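Long-range contacts in probable ribosomal RNA small subunit methyltransferase (Thermus thermophilus, PDB 3DMH), which transfers a methyl group from S-adenosylmethionine to the exocyclic N2 of a guanine in 16S ribosomal RNA: residues A124-L129 against K177-L182; E151-L156 against A171-E176; R233-L238 against R298-V303; G333-L338 against V367-K372. All blocks are in the same frame, centred on the assembly; numbering follows the deposited sequence.

Contact 1. Residues A124-L129 against K177-L182; sequences AAARAL and KEAPPL
Ala-124 meets Leu-182 at the near end of this contact, where Leu-182 CD2 lies 4.2 Å from Ala-124 N. The methyl of Ala-124 itself points away from the 177-182 loop. Ala-126 turns its CB toward the loop and meets the methyl of Ala-179, CB to CB at 3.9 Å. The small size of both residues lets the backbones come close here. Ala-179 CB also rests on the helix backbone, 3.7 Å from Ala-126 C.

Arg-127 carries the polar part. Its CG sits beside the backbone N (chi1 -61°) and packs on Ala-179 CB at 3.7 Å. Arg-127 CD passes Leu-182 CG at 4.0 Å. The chain then bends at chi3 and brings the guanidinium over to the prolines. NH1 donates to Pro-180 O at 2.7 Å. The oxygen lies in the guanidinium plane, but the donor stands above the carbonyl plane, 44° out of it. Replacing Arg-127 with an alanine would probably leave Pro-180 O without this donor and uncover the side of Leu-182.

Val-123, earlier on the same helix, touches both Pro-180 and Leu-182. Helix 115-128 is the crossover helix between parallel strands 102-108 and 133-140 in the N-terminal methyltransferase-like sheet. The 177-182 loop leaves the strand 168-174 of that sheet and leads on to strand 187-193. The contact thus lays the chain leaving a Rossmann-like sheet against one of its crossover helices.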
loop_
_atom_site.group_PDB
_atom_site.type_symbol
_atom_site.label_atom_id
_atom_site.label_comp_id
_atom_site.label_asym_id
_atom_site.label_seq_id
_atom_site.Cartn_x
_atom_site.Cartn_y
_atom_site.Cartn_z
ATOM N N ALA A 124 -12.953 12.194 -5.911
ATOM C CA ALA A 124 -13.761 11.520 -4.900
ATOM C C ALA A 124 -14.179 12.512 -3.813
ATOM O O ALA A 124 -15.319 12.476 -3.333
ATOM C CB ALA A 124 -12.983 10.368 -4.278
ATOM N N ALA A 125 -13.243 13.369 -3.402
ATOM C CA ALA A 125 -13.528 14.374 -2.365
ATOM C C ALA A 125 -14.625 15.328 -2.825
ATOM O O ALA A 125 -15.579 15.587 -2.099
ATOM C CB ALA A 125 -12.277 15.147 -1.992
ATOM N N ALA A 126 -14.477 15.831 -4.048
ATOM C CA ALA A 126 -15.462 16.751 -4.636
ATOM C C ALA A 126 -16.852 16.103 -4.738
ATOM O O ALA A 126 -17.867 16.734 -4.420
ATOM C CB ALA A 126 -14.977 17.258 -5.989
ATOM N N ARG A 127 -16.885 14.838 -5.150
ATOM C CA ARG A 127 -18.134 14.082 -5.263
ATOM C C ARG A 127 -18.779 13.776 -3.907
ATOM O O ARG A 127 -20.010 13.809 -3.784
ATOM C CB ARG A 127 -17.899 12.790 -6.054
ATOM C CG ARG A 127 -17.419 13.047 -7.485
ATOM C CD ARG A 127 -17.351 11.774 -8.339
ATOM N NE ARG A 127 -18.631 11.071 -8.399
ATOM C CZ ARG A 127 -19.606 11.363 -9.259
ATOM N NH1 ARG A 127 -19.449 12.345 -10.139
ATOM N NH2 ARG A 127 -20.738 10.671 -9.232
ATOM N N ALA A 128 -17.954 13.484 -2.896
ATOM C CA ALA A 128 -18.451 13.130 -1.571
ATOM C C ALA A 128 -19.182 14.268 -0.878
ATOM O O ALA A 128 -20.083 14.028 -0.071
ATOM C CB ALA A 128 -17.286 12.649 -0.697
ATOM N N LEU A 129 -18.750 15.490 -1.157
ATOM C CA LEU A 129 -19.288 16.679 -0.515
ATOM C C LEU A 129 -20.670 17.046 -1.043
ATOM O O LEU A 129 -20.919 16.988 -2.247
ATOM C CB LEU A 129 -18.332 17.872 -0.713
ATOM C CG LEU A 129 -17.035 17.855 0.124
ATOM C CD1 LEU A 129 -16.116 18.997 -0.314
ATOM C CD2 LEU A 129 -17.329 17.940 1.617
ATOM N N LYS A 177 -19.416 24.331 -6.943
ATOM C CA LYS A 177 -19.795 23.841 -8.261
ATOM C C LYS A 177 -19.973 22.325 -8.265
ATOM O O LYS A 177 -19.485 21.622 -7.370
ATOM C CB LYS A 177 -18.746 24.245 -9.308
ATOM C CG LYS A 177 -17.502 23.365 -9.303
ATOM C CD LYS A 177 -16.481 23.801 -10.336
ATOM C CE LYS A 177 -15.743 25.055 -9.898
ATOM N NZ LYS A 177 -14.842 25.503 -10.990
ATOM N N GLU A 178 -20.648 21.829 -9.297
ATOM C CA GLU A 178 -20.904 20.404 -9.444
ATOM C C GLU A 178 -19.620 19.630 -9.707
ATOM O O GLU A 178 -18.776 20.053 -10.501
ATOM C CB GLU A 178 -21.906 20.161 -10.577
ATOM C CG GLU A 178 -23.062 19.262 -10.165
ATOM C CD GLU A 178 -23.818 19.810 -8.962
ATOM O OE1 GLU A 178 -23.780 19.159 -7.897
ATOM O OE2 GLU A 178 -24.433 20.898 -9.077
ATOM N N ALA A 179 -19.471 18.499 -9.021
ATOM C CA ALA A 179 -18.330 17.627 -9.230
ATOM C C ALA A 179 -18.442 16.888 -10.568
ATOM O O ALA A 179 -19.543 16.488 -10.964
ATOM C CB ALA A 179 -18.220 16.637 -8.083
ATOM N N PRO A 180 -17.301 16.687 -11.253
ATOM C CA PRO A 180 -17.300 15.886 -12.480
ATOM C C PRO A 180 -17.439 14.386 -12.202
ATOM O O PRO A 180 -17.422 13.962 -11.028
ATOM C CB PRO A 180 -15.914 16.164 -13.065
ATOM C CG PRO A 180 -15.059 16.388 -11.864
ATOM C CD PRO A 180 -15.947 17.179 -10.933
ATOM N N PRO A 181 -17.586 13.579 -13.269
ATOM C CA PRO A 181 -17.510 12.134 -13.102
ATOM C C PRO A 181 -16.094 11.727 -12.671
ATOM O O PRO A 181 -15.133 12.496 -12.854
ATOM C CB PRO A 181 -17.826 11.597 -14.506
ATOM C CG PRO A 181 -18.550 12.731 -15.196
ATOM C CD PRO A 181 -17.880 13.951 -14.672
ATOM N N LEU A 182 -15.975 10.550 -12.062
ATOM C CA LEU A 182 -14.654 10.005 -11.767
ATOM C C LEU A 182 -13.888 9.827 -13.071
ATOM O O LEU A 182 -14.488 9.477 -14.093
ATOM C CB LEU A 182 -14.763 8.655 -11.061
ATOM C CG LEU A 182 -15.164 8.650 -9.583
ATOM C CD1 LEU A 182 -15.458 7.229 -9.124
ATOM C CD2 LEU A 182 -14.077 9.309 -8.726
#

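Contact 2. Residues E151-L156 against A171-E176; sequences EARALL and ALLEKE
Leu-156 and Leu-173 cross at about a right angle. Leu-156 spreads its two methyls over two residues of the other segment. CD1 lies 3.9 Å from Leu-173 CB, and CD2 lies 3.8 Å from Lys-175 CB. Leu-173 points toward the helix and lays its CD2 on the backbone there, 3.5 Å from Arg-153 N. The same methyl is flanked by Ala-152 CB at 3.7 Å and by Arg-153 CG at 3.6 Å. It is therefore wedged between two successive helix residues. Arg-153 crosses Leu-173 nearly at a right angle, and its guanidinium makes a cation-pi contact with Phe-149.

Helix 145-156 packs here on strand 168-174, with the two short axes 8.4 Å apart and only 19° from parallel. The strand is antiparallel to its neighbours 133-140 and 159-165. It is inserted between them, as the seventh strand is in the Rossmann-like sheet of class I methyltransferases. Leu-135 and Leu-137 of strand 133-140 extend the apolar layer under Leu-156, Ala-152 and Leu-173.

Lys-175 has CG anti to its N (chi1 -172°) and a fully extended chain. Its stem passes across Leu-156 CD2, and its amine runs on to bind Leu-129 O and Ala-126 O. The helix end is tied to the segment by one backbone bond. Glu-176 N donates to Leu-156 O at 2.7 Å, with an angle of 159° at the hydrogen. Leu-156 O also lies 3.2 Å from Glu-174 O, but both are acceptors. The Glu-176 carboxylate turns back to the chain after the helix, where OE2 binds Tyr-158 N.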
loop_
_atom_site.group_PDB
_atom_site.type_symbol
_atom_site.label_atom_id
_atom_site.label_comp_id
_atom_site.label_asym_id
_atom_site.label_seq_id
_atom_site.Cartn_x
_atom_site.Cartn_y
_atom_site.Cartn_z
ATOM N N GLU A 151 -5.600 22.304 -8.655
ATOM C CA GLU A 151 -6.614 21.402 -9.196
ATOM C C GLU A 151 -7.846 21.321 -8.281
ATOM O O GLU A 151 -8.987 21.342 -8.764
ATOM C CB GLU A 151 -6.009 20.019 -9.496
ATOM C CG GLU A 151 -6.985 18.949 -10.048
ATOM C CD GLU A 151 -7.663 19.326 -11.374
ATOM O OE1 GLU A 151 -7.201 20.251 -12.080
ATOM O OE2 GLU A 151 -8.681 18.683 -11.712
ATOM N N ALA A 152 -7.619 21.231 -6.971
ATOM C CA ALA A 152 -8.724 21.237 -6.008
ATOM C C ALA A 152 -9.568 22.504 -6.138
ATOM O O ALA A 152 -10.794 22.436 -6.137
ATOM C CB ALA A 152 -8.205 21.075 -4.577
ATOM N N ARG A 153 -8.904 23.648 -6.275
ATOM C CA ARG A 153 -9.606 24.922 -6.418
ATOM C C ARG A 153 -10.441 24.950 -7.695
ATOM O O ARG A 153 -11.562 25.456 -7.689
ATOM C CB ARG A 153 -8.632 26.108 -6.389
ATOM C CG ARG A 153 -8.205 26.523 -4.992
ATOM C CD ARG A 153 -7.202 27.665 -5.019
ATOM N NE ARG A 153 -5.987 27.312 -5.752
ATOM C CZ ARG A 153 -5.021 28.173 -6.061
ATOM N NH1 ARG A 153 -5.111 29.445 -5.687
ATOM N NH2 ARG A 153 -3.960 27.762 -6.744
ATOM N N ALA A 154 -9.897 24.388 -8.775
ATOM C CA ALA A 154 -10.619 24.276 -10.043
ATOM C C ALA A 154 -11.817 23.337 -9.919
ATOM O O ALA A 154 -12.878 23.582 -10.487
ATOM C CB ALA A 154 -9.688 23.810 -11.150
ATOM N N LEU A 155 -11.645 22.263 -9.149
ATOM C CA LEU A 155 -12.717 21.286 -8.968
ATOM C C LEU A 155 -13.875 21.798 -8.110
ATOM O O LEU A 155 -15.028 21.430 -8.359
ATOM C CB LEU A 155 -12.166 19.987 -8.362
ATOM C CG LEU A 155 -11.340 19.067 -9.265
ATOM C CD1 LEU A 155 -10.640 18.009 -8.419
ATOM C CD2 LEU A 155 -12.207 18.417 -10.335
ATOM N N LEU A 156 -13.559 22.616 -7.097
ATOM C CA LEU A 156 -14.504 22.989 -6.025
ATOM C C LEU A 156 -14.980 24.449 -6.019
ATOM O O LEU A 156 -16.195 24.701 -6.001
ATOM C CB LEU A 156 -13.891 22.697 -4.647
ATOM C CG LEU A 156 -13.679 21.223 -4.331
ATOM C CD1 LEU A 156 -12.568 21.076 -3.292
ATOM C CD2 LEU A 156 -14.969 20.597 -3.850
ATOM N N ALA A 171 -4.780 23.572 3.333
ATOM C CA ALA A 171 -5.747 24.488 2.756
ATOM C C ALA A 171 -7.173 24.071 3.072
ATOM O O ALA A 171 -7.458 22.891 3.306
ATOM C CB ALA A 171 -5.555 24.593 1.258
ATOM N N LEU A 172 -8.065 25.059 3.059
ATOM C CA LEU A 172 -9.491 24.817 3.212
ATOM C C LEU A 172 -10.207 25.299 1.955
ATOM O O LEU A 172 -9.941 26.411 1.471
ATOM C CB LEU A 172 -10.018 25.525 4.461
ATOM C CG LEU A 172 -11.476 25.272 4.863
ATOM C CD1 LEU A 172 -11.777 23.773 5.040
ATOM C CD2 LEU A 172 -11.783 26.037 6.144
ATOM N N LEU A 173 -11.089 24.453 1.430
ATOM C CA LEU A 173 -11.844 24.760 0.203
ATOM C C LEU A 173 -13.342 24.515 0.351
ATOM O O LEU A 173 -13.765 23.716 1.189
ATOM C CB LEU A 173 -11.310 23.943 -0.986
ATOM C CG LEU A 173 -9.820 24.013 -1.351
ATOM C CD1 LEU A 173 -9.028 22.856 -0.732
ATOM C CD2 LEU A 173 -9.660 23.983 -2.852
ATOM N N GLU A 174 -14.130 25.205 -0.482
ATOM C CA GLU A 174 -15.590 25.099 -0.467
ATOM C C GLU A 174 -16.110 24.556 -1.801
ATOM O O GLU A 174 -15.689 25.021 -2.862
ATOM C CB GLU A 174 -16.208 26.481 -0.205
ATOM C CG GLU A 174 -17.706 26.452 -0.021
ATOM C CD GLU A 174 -18.302 27.822 0.300
ATOM O OE1 GLU A 174 -17.615 28.649 0.939
ATOM O OE2 GLU A 174 -19.463 28.064 -0.078
ATOM N N LYS A 175 -17.037 23.599 -1.747
ATOM C CA LYS A 175 -17.701 23.115 -2.960
ATOM C C LYS A 175 -18.729 24.152 -3.405
ATOM O O LYS A 175 -19.741 24.373 -2.734
ATOM C CB LYS A 175 -18.379 21.760 -2.736
ATOM C CG LYS A 175 -18.916 21.137 -4.030
ATOM C CD LYS A 175 -19.422 19.725 -3.804
ATOM C CE LYS A 175 -20.130 19.184 -5.024
ATOM N NZ LYS A 175 -20.500 17.754 -4.859
ATOM N N GLU A 176 -18.449 24.782 -4.537
ATOM C CA GLU A 176 -19.317 25.844 -5.066
ATOM C C GLU A 176 -19.904 25.450 -6.421
ATOM O O GLU A 176 -20.778 26.145 -6.981
ATOM C CB GLU A 176 -18.539 27.163 -5.173
ATOM C CG GLU A 176 -18.038 27.714 -3.842
ATOM C CD GLU A 176 -17.528 29.143 -3.946
ATOM O OE1 GLU A 176 -18.363 30.065 -3.939
ATOM O OE2 GLU A 176 -16.298 29.348 -4.030
#

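Contact 3. Residues R233-L238 against R298-V303; sequences RGRQVL and RFDIIV
Leu-238 and Phe-299 form the tightly packed side of this contact between two parallel strands. These are 236-240 and 299-304, neighbours in the middle of the Rossmann-like sheet of the catalytic methyltransferase domain. Leu-238 CB sits over the ring face, 3.7 Å from the Phe-299 centroid and 7° off the normal, a CH-pi contact. With CG anti to the backbone N (chi1 -180°), the branch runs out past the rim of the ring, its methyls nearest CZ and CE2. Ile-302 lies beside Leu-238 and points the same way. With a serine in place of Phe-299, Leu-238 would probably lose its flat partner and a gap would open beside Val-259. On the other sheet face, Val-237 CG2 packs on Ile-301 CB at 3.9 Å. Leu-238 N bonds to Ile-301 O, and Val-303 N to Leu-238 O.

The side with Arg-235, Gln-236 and Asp-300 is more open to solvent and has fewer apolar contacts, though its polar bonds are firm. Only the stem of Arg-235 touches, with CB 4.0 Å from Ile-301 CD1. Its guanidinium makes no contact with the Asp-300 carboxylate. Arg-331 instead bridges this edge, with a salt bridge to Asp-300 OD1 and a hydrogen bond to Gln-236 OE1. Gln-236 O takes two successive N-H groups, Asp-300 N and Ile-301 N, where the chain turns a corner. Asp-300 OD2 accepts from Gln-236 N at 2.8 Å on its anti side, an almost straight bond of 172°.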
loop_
_atom_site.group_PDB
_atom_site.type_symbol
_atom_site.label_atom_id
_atom_site.label_comp_id
_atom_site.label_asym_id
_atom_site.label_seq_id
_atom_site.Cartn_x
_atom_site.Cartn_y
_atom_site.Cartn_z
ATOM N N ARG A 233 5.463 -26.397 -10.342
ATOM C CA ARG A 233 4.159 -27.045 -10.455
ATOM C C ARG A 233 3.785 -27.803 -9.181
ATOM O O ARG A 233 4.593 -28.556 -8.626
ATOM C CB ARG A 233 4.101 -27.969 -11.682
ATOM C CG ARG A 233 2.697 -28.493 -12.002
ATOM C CD ARG A 233 2.615 -29.191 -13.372
ATOM N NE ARG A 233 3.025 -28.318 -14.475
ATOM C CZ ARG A 233 2.307 -27.297 -14.946
ATOM N NH1 ARG A 233 1.123 -26.988 -14.419
ATOM N NH2 ARG A 233 2.784 -26.571 -15.948
ATOM N N GLY A 234 2.558 -27.577 -8.721
ATOM C CA GLY A 234 2.015 -28.273 -7.557
ATOM C C GLY A 234 2.551 -27.824 -6.205
ATOM O O GLY A 234 2.155 -28.373 -5.170
ATOM N N ARG A 235 3.456 -26.843 -6.214
ATOM C CA ARG A 235 4.062 -26.302 -4.990
ATOM C C ARG A 235 3.207 -25.167 -4.436
ATOM O O ARG A 235 2.563 -24.433 -5.191
ATOM C CB ARG A 235 5.495 -25.780 -5.238
ATOM C CG ARG A 235 6.467 -26.787 -5.865
ATOM C CD ARG A 235 6.756 -27.964 -4.975
ATOM N NE ARG A 235 7.606 -28.933 -5.658
ATOM C CZ ARG A 235 8.935 -28.932 -5.618
ATOM N NH1 ARG A 235 9.583 -28.003 -4.917
ATOM N NH2 ARG A 235 9.615 -29.865 -6.278
ATOM N N GLN A 236 3.224 -25.027 -3.116
ATOM C CA GLN A 236 2.564 -23.915 -2.428
ATOM C C GLN A 236 3.515 -22.727 -2.342
ATOM O O GLN A 236 4.607 -22.840 -1.787
ATOM C CB GLN A 236 2.084 -24.365 -1.048
ATOM C CG GLN A 236 0.924 -25.348 -1.139
ATOM C CD GLN A 236 0.616 -26.023 0.179
ATOM O OE1 GLN A 236 1.452 -26.068 1.081
ATOM N NE2 GLN A 236 -0.588 -26.570 0.293
ATOM N N VAL A 237 3.096 -21.609 -2.930
ATOM C CA VAL A 237 3.946 -20.421 -3.039
ATOM C C VAL A 237 3.276 -19.280 -2.289
ATOM O O VAL A 237 2.063 -19.090 -2.408
ATOM C CB VAL A 237 4.124 -20.000 -4.519
ATOM C CG1 VAL A 237 4.840 -18.647 -4.640
ATOM C CG2 VAL A 237 4.894 -21.071 -5.288
ATOM N N LEU A 238 4.059 -18.535 -1.502
ATOM C CA LEU A 238 3.607 -17.281 -0.914
ATOM C C LEU A 238 4.369 -16.157 -1.593
ATOM O O LEU A 238 5.601 -16.218 -1.647
ATOM C CB LEU A 238 3.909 -17.236 0.581
ATOM C CG LEU A 238 3.477 -15.970 1.336
ATOM C CD1 LEU A 238 1.966 -15.805 1.336
ATOM C CD2 LEU A 238 3.960 -16.103 2.776
ATOM N N ARG A 298 1.995 -23.079 5.946
ATOM C CA ARG A 298 3.392 -23.157 5.506
ATOM C C ARG A 298 3.492 -23.319 3.987
ATOM O O ARG A 298 2.505 -23.631 3.314
ATOM C CB ARG A 298 4.131 -24.311 6.193
ATOM C CG ARG A 298 4.124 -24.278 7.707
ATOM C CD ARG A 298 4.979 -23.153 8.255
ATOM N NE ARG A 298 5.018 -23.204 9.716
ATOM C CZ ARG A 298 4.200 -22.522 10.516
ATOM N NH1 ARG A 298 3.267 -21.719 10.005
ATOM N NH2 ARG A 298 4.315 -22.646 11.835
ATOM N N PHE A 299 4.682 -23.087 3.445
ATOM C CA PHE A 299 4.842 -23.033 1.999
ATOM C C PHE A 299 6.117 -23.727 1.573
ATOM O O PHE A 299 7.030 -23.915 2.382
ATOM C CB PHE A 299 4.829 -21.567 1.528
ATOM C CG PHE A 299 3.551 -20.844 1.870
ATOM C CD1 PHE A 299 2.495 -20.817 0.970
ATOM C CD2 PHE A 299 3.383 -20.248 3.127
ATOM C CE1 PHE A 299 1.302 -20.185 1.286
ATOM C CE2 PHE A 299 2.174 -19.622 3.472
ATOM C CZ PHE A 299 1.133 -19.590 2.549
ATOM N N ASP A 300 6.154 -24.112 0.295
ATOM C CA ASP A 300 7.324 -24.723 -0.333
ATOM C C ASP A 300 8.269 -23.665 -0.921
ATOM O O ASP A 300 9.492 -23.848 -0.930
ATOM C CB ASP A 300 6.878 -25.668 -1.454
ATOM C CG ASP A 300 5.870 -26.708 -0.982
ATOM O OD1 ASP A 300 6.168 -27.416 0.007
ATOM O OD2 ASP A 300 4.778 -26.814 -1.597
ATOM N N ILE A 301 7.698 -22.576 -1.433
ATOM C CA ILE A 301 8.481 -21.526 -2.085
ATOM C C ILE A 301 7.913 -20.188 -1.649
ATOM O O ILE A 301 6.701 -19.997 -1.674
ATOM C CB ILE A 301 8.385 -21.623 -3.628
ATOM C CG1 ILE A 301 8.982 -22.943 -4.121
ATOM C CG2 ILE A 301 9.109 -20.461 -4.306
ATOM C CD1 ILE A 301 8.615 -23.267 -5.557
ATOM N N ILE A 302 8.786 -19.264 -1.261
ATOM C CA ILE A 302 8.352 -17.902 -0.938
ATOM C C ILE A 302 9.172 -16.921 -1.754
ATOM O O ILE A 302 10.400 -17.062 -1.857
ATOM C CB ILE A 302 8.470 -17.617 0.570
ATOM C CG1 ILE A 302 7.521 -18.561 1.318
ATOM C CG2 ILE A 302 8.133 -16.130 0.867
ATOM C CD1 ILE A 302 7.439 -18.345 2.814
ATOM N N VAL A 303 8.489 -15.986 -2.406
ATOM C CA VAL A 303 9.174 -15.027 -3.278
ATOM C C VAL A 303 8.825 -13.629 -2.824
ATOM O O VAL A 303 7.719 -13.392 -2.318
ATOM C CB VAL A 303 8.786 -15.188 -4.783
ATOM C CG1 VAL A 303 9.179 -16.564 -5.291
ATOM C CG2 VAL A 303 7.279 -14.933 -4.994
#

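Contact 4. Residues G333-L338 against V367-K372; sequences GGVFFL and VLFAEK
Phe-337 and Phe-369 lie side by side and form a T-shaped pair, with centroids 5.2 Å apart and planes at 68°. The edge of Phe-369 meets the face of Phe-337. Its CD1 comes within 3.7 Å of Phe-337 CE1, nearer the rim than the centre. Phe-369 has CG anti to the backbone N (chi1 170°), and the far end of its ring reaches Val-335, with CZ 3.5 Å from Val-335 CG1.

The backbones pair antiparallel. Phe-336 with Ala-370 and Leu-338 with Leu-368 are hydrogen-bonded pairs, each with two N-H to O bonds. Toward the exposed end, Lys-372 N bonds to Gly-334 O at 2.8 Å. Gly-333 N bonds to Lys-372 O at 3.0 Å. Glu-371 lays its CG 3.5 Å from Gly-334 O. The Lys-372 amine turns away and binds Ala-327 O.

Strand 366-371 is the antiparallel strand inserted between 334-340 and 358-362, a hallmark of class I methyltransferases. Helix 214-227 covers the face with Phe-337, and its Arg-226 makes a cation-pi contact with Phe-369. Helix 346-354 packs on the other face, against Leu-338, Leu-368 and Ala-370.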
loop_
_atom_site.group_PDB
_atom_site.type_symbol
_atom_site.label_atom_id
_atom_site.label_comp_id
_atom_site.label_asym_id
_atom_site.label_seq_id
_atom_site.Cartn_x
_atom_site.Cartn_y
_atom_site.Cartn_z
ATOM N N GLY A 333 13.166 -27.772 3.828
ATOM C CA GLY A 333 13.442 -27.986 2.409
ATOM C C GLY A 333 12.882 -26.880 1.525
ATOM O O GLY A 333 13.193 -26.814 0.330
ATOM N N GLY A 334 12.054 -26.016 2.102
ATOM C CA GLY A 334 11.489 -24.883 1.354
ATOM C C GLY A 334 12.530 -23.850 0.959
ATOM O O GLY A 334 13.613 -23.773 1.553
ATOM N N VAL A 335 12.211 -23.058 -0.059
ATOM C CA VAL A 335 13.168 -22.084 -0.578
ATOM C C VAL A 335 12.609 -20.664 -0.641
ATOM O O VAL A 335 11.397 -20.458 -0.783
ATOM C CB VAL A 335 13.731 -22.518 -1.950
ATOM C CG1 VAL A 335 14.544 -23.801 -1.820
ATOM C CG2 VAL A 335 12.625 -22.690 -2.992
ATOM N N PHE A 336 13.518 -19.698 -0.526
ATOM C CA PHE A 336 13.177 -18.273 -0.475
ATOM C C PHE A 336 13.973 -17.521 -1.532
ATOM O O PHE A 336 15.199 -17.692 -1.632
ATOM C CB PHE A 336 13.539 -17.751 0.909
ATOM C CG PHE A 336 13.264 -16.285 1.127
ATOM C CD1 PHE A 336 12.051 -15.716 0.730
ATOM C CD2 PHE A 336 14.207 -15.487 1.769
ATOM C CE1 PHE A 336 11.770 -14.361 0.970
ATOM C CE2 PHE A 336 13.955 -14.130 2.018
ATOM C CZ PHE A 336 12.731 -13.563 1.625
ATOM N N PHE A 337 13.281 -16.686 -2.310
ATOM C CA PHE A 337 13.921 -15.820 -3.303
ATOM C C PHE A 337 13.554 -14.373 -3.001
ATOM O O PHE A 337 12.365 -14.065 -2.852
ATOM C CB PHE A 337 13.411 -16.115 -4.724
ATOM C CG PHE A 337 13.777 -17.463 -5.239
ATOM C CD1 PHE A 337 14.867 -17.635 -6.092
ATOM C CD2 PHE A 337 13.027 -18.581 -4.879
ATOM C CE1 PHE A 337 15.196 -18.900 -6.566
ATOM C CE2 PHE A 337 13.341 -19.832 -5.355
ATOM C CZ PHE A 337 14.435 -20.002 -6.206
ATOM N N LEU A 338 14.555 -13.495 -2.936
ATOM C CA LEU A 338 14.323 -12.070 -2.678
ATOM C C LEU A 338 15.122 -11.234 -3.665
ATOM O O LEU A 338 16.278 -11.550 -3.944
ATOM C CB LEU A 338 14.753 -11.740 -1.245
ATOM C CG LEU A 338 14.703 -10.278 -0.792
ATOM C CD1 LEU A 338 14.431 -10.149 0.709
ATOM C CD2 LEU A 338 16.022 -9.598 -1.152
ATOM N N VAL A 367 19.533 -10.887 -6.713
ATOM C CA VAL A 367 18.609 -11.922 -6.285
ATOM C C VAL A 367 19.327 -12.788 -5.268
ATOM O O VAL A 367 20.359 -13.421 -5.564
ATOM C CB VAL A 367 18.091 -12.778 -7.462
ATOM C CG1 VAL A 367 17.114 -13.833 -6.959
ATOM C CG2 VAL A 367 17.432 -11.894 -8.527
ATOM N N LEU A 368 18.787 -12.780 -4.053
ATOM C CA LEU A 368 19.294 -13.624 -2.986
ATOM C C LEU A 368 18.396 -14.839 -2.811
ATOM O O LEU A 368 17.196 -14.791 -3.113
ATOM C CB LEU A 368 19.405 -12.835 -1.678
ATOM C CG LEU A 368 20.323 -11.602 -1.722
ATOM C CD1 LEU A 368 20.318 -10.891 -0.380
ATOM C CD2 LEU A 368 21.747 -11.945 -2.131
ATOM N N PHE A 369 18.999 -15.918 -2.313
ATOM C CA PHE A 369 18.326 -17.200 -2.165
ATOM C C PHE A 369 18.683 -17.793 -0.815
ATOM O O PHE A 369 19.806 -17.632 -0.333
ATOM C CB PHE A 369 18.787 -18.140 -3.296
ATOM C CG PHE A 369 18.354 -19.584 -3.130
ATOM C CD1 PHE A 369 17.148 -20.030 -3.659
ATOM C CD2 PHE A 369 19.179 -20.502 -2.472
ATOM C CE1 PHE A 369 16.746 -21.368 -3.516
ATOM C CE2 PHE A 369 18.793 -21.849 -2.327
ATOM C CZ PHE A 369 17.575 -22.281 -2.850
ATOM N N ALA A 370 17.719 -18.471 -0.202
ATOM C CA ALA A 370 17.986 -19.243 1.007
ATOM C C ALA A 370 17.099 -20.475 1.057
ATOM O O ALA A 370 15.993 -20.492 0.506
ATOM C CB ALA A 370 17.785 -18.388 2.240
ATOM N N GLU A 371 17.596 -21.510 1.727
ATOM C CA GLU A 371 16.845 -22.740 1.907
ATOM C C GLU A 371 16.584 -22.957 3.390
ATOM O O GLU A 371 17.500 -22.813 4.211
ATOM C CB GLU A 371 17.613 -23.938 1.325
ATOM C CG GLU A 371 16.825 -25.249 1.380
ATOM C CD GLU A 371 17.590 -26.443 0.842
ATOM O OE1 GLU A 371 18.302 -26.295 -0.175
ATOM O OE2 GLU A 371 17.470 -27.537 1.438
ATOM N N LYS A 372 15.343 -23.307 3.722
ATOM C CA LYS A 372 14.969 -23.636 5.096
ATOM C C LYS A 372 15.603 -24.960 5.510
ATOM O O LYS A 372 15.393 -25.986 4.860
ATOM C CB LYS A 372 13.447 -23.717 5.229
ATOM C CG LYS A 372 12.933 -23.986 6.646
ATOM C CD LYS A 372 13.000 -22.757 7.541
ATOM C CE LYS A 372 12.360 -23.046 8.887
ATOM N NZ LYS A 372 12.413 -21.884 9.817
#

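In the fold
Contacts 1 and 2 lie in the N-terminal half. Contacts 3 and 4 lie in the catalytic half, on the opposite side of the chain's centre; the centres of contacts 1 and 3 are about 44 Å apart. The two sheets share one strand order, so the halves repeat a topology. Contacts 3 and 4 are largely buried strand pairings in one sheet, joined by backbone bonds between Ile-302 and both Val-335 and Phe-337. One is parallel, the other antiparallel with an aromatic pair. Contacts 1 and 2 are smaller and only partly buried. They rest on methyl packing and one cross-segment hydrogen bond each. Contact 2 is nested within the loop that contact 1 closes, and lysines link them.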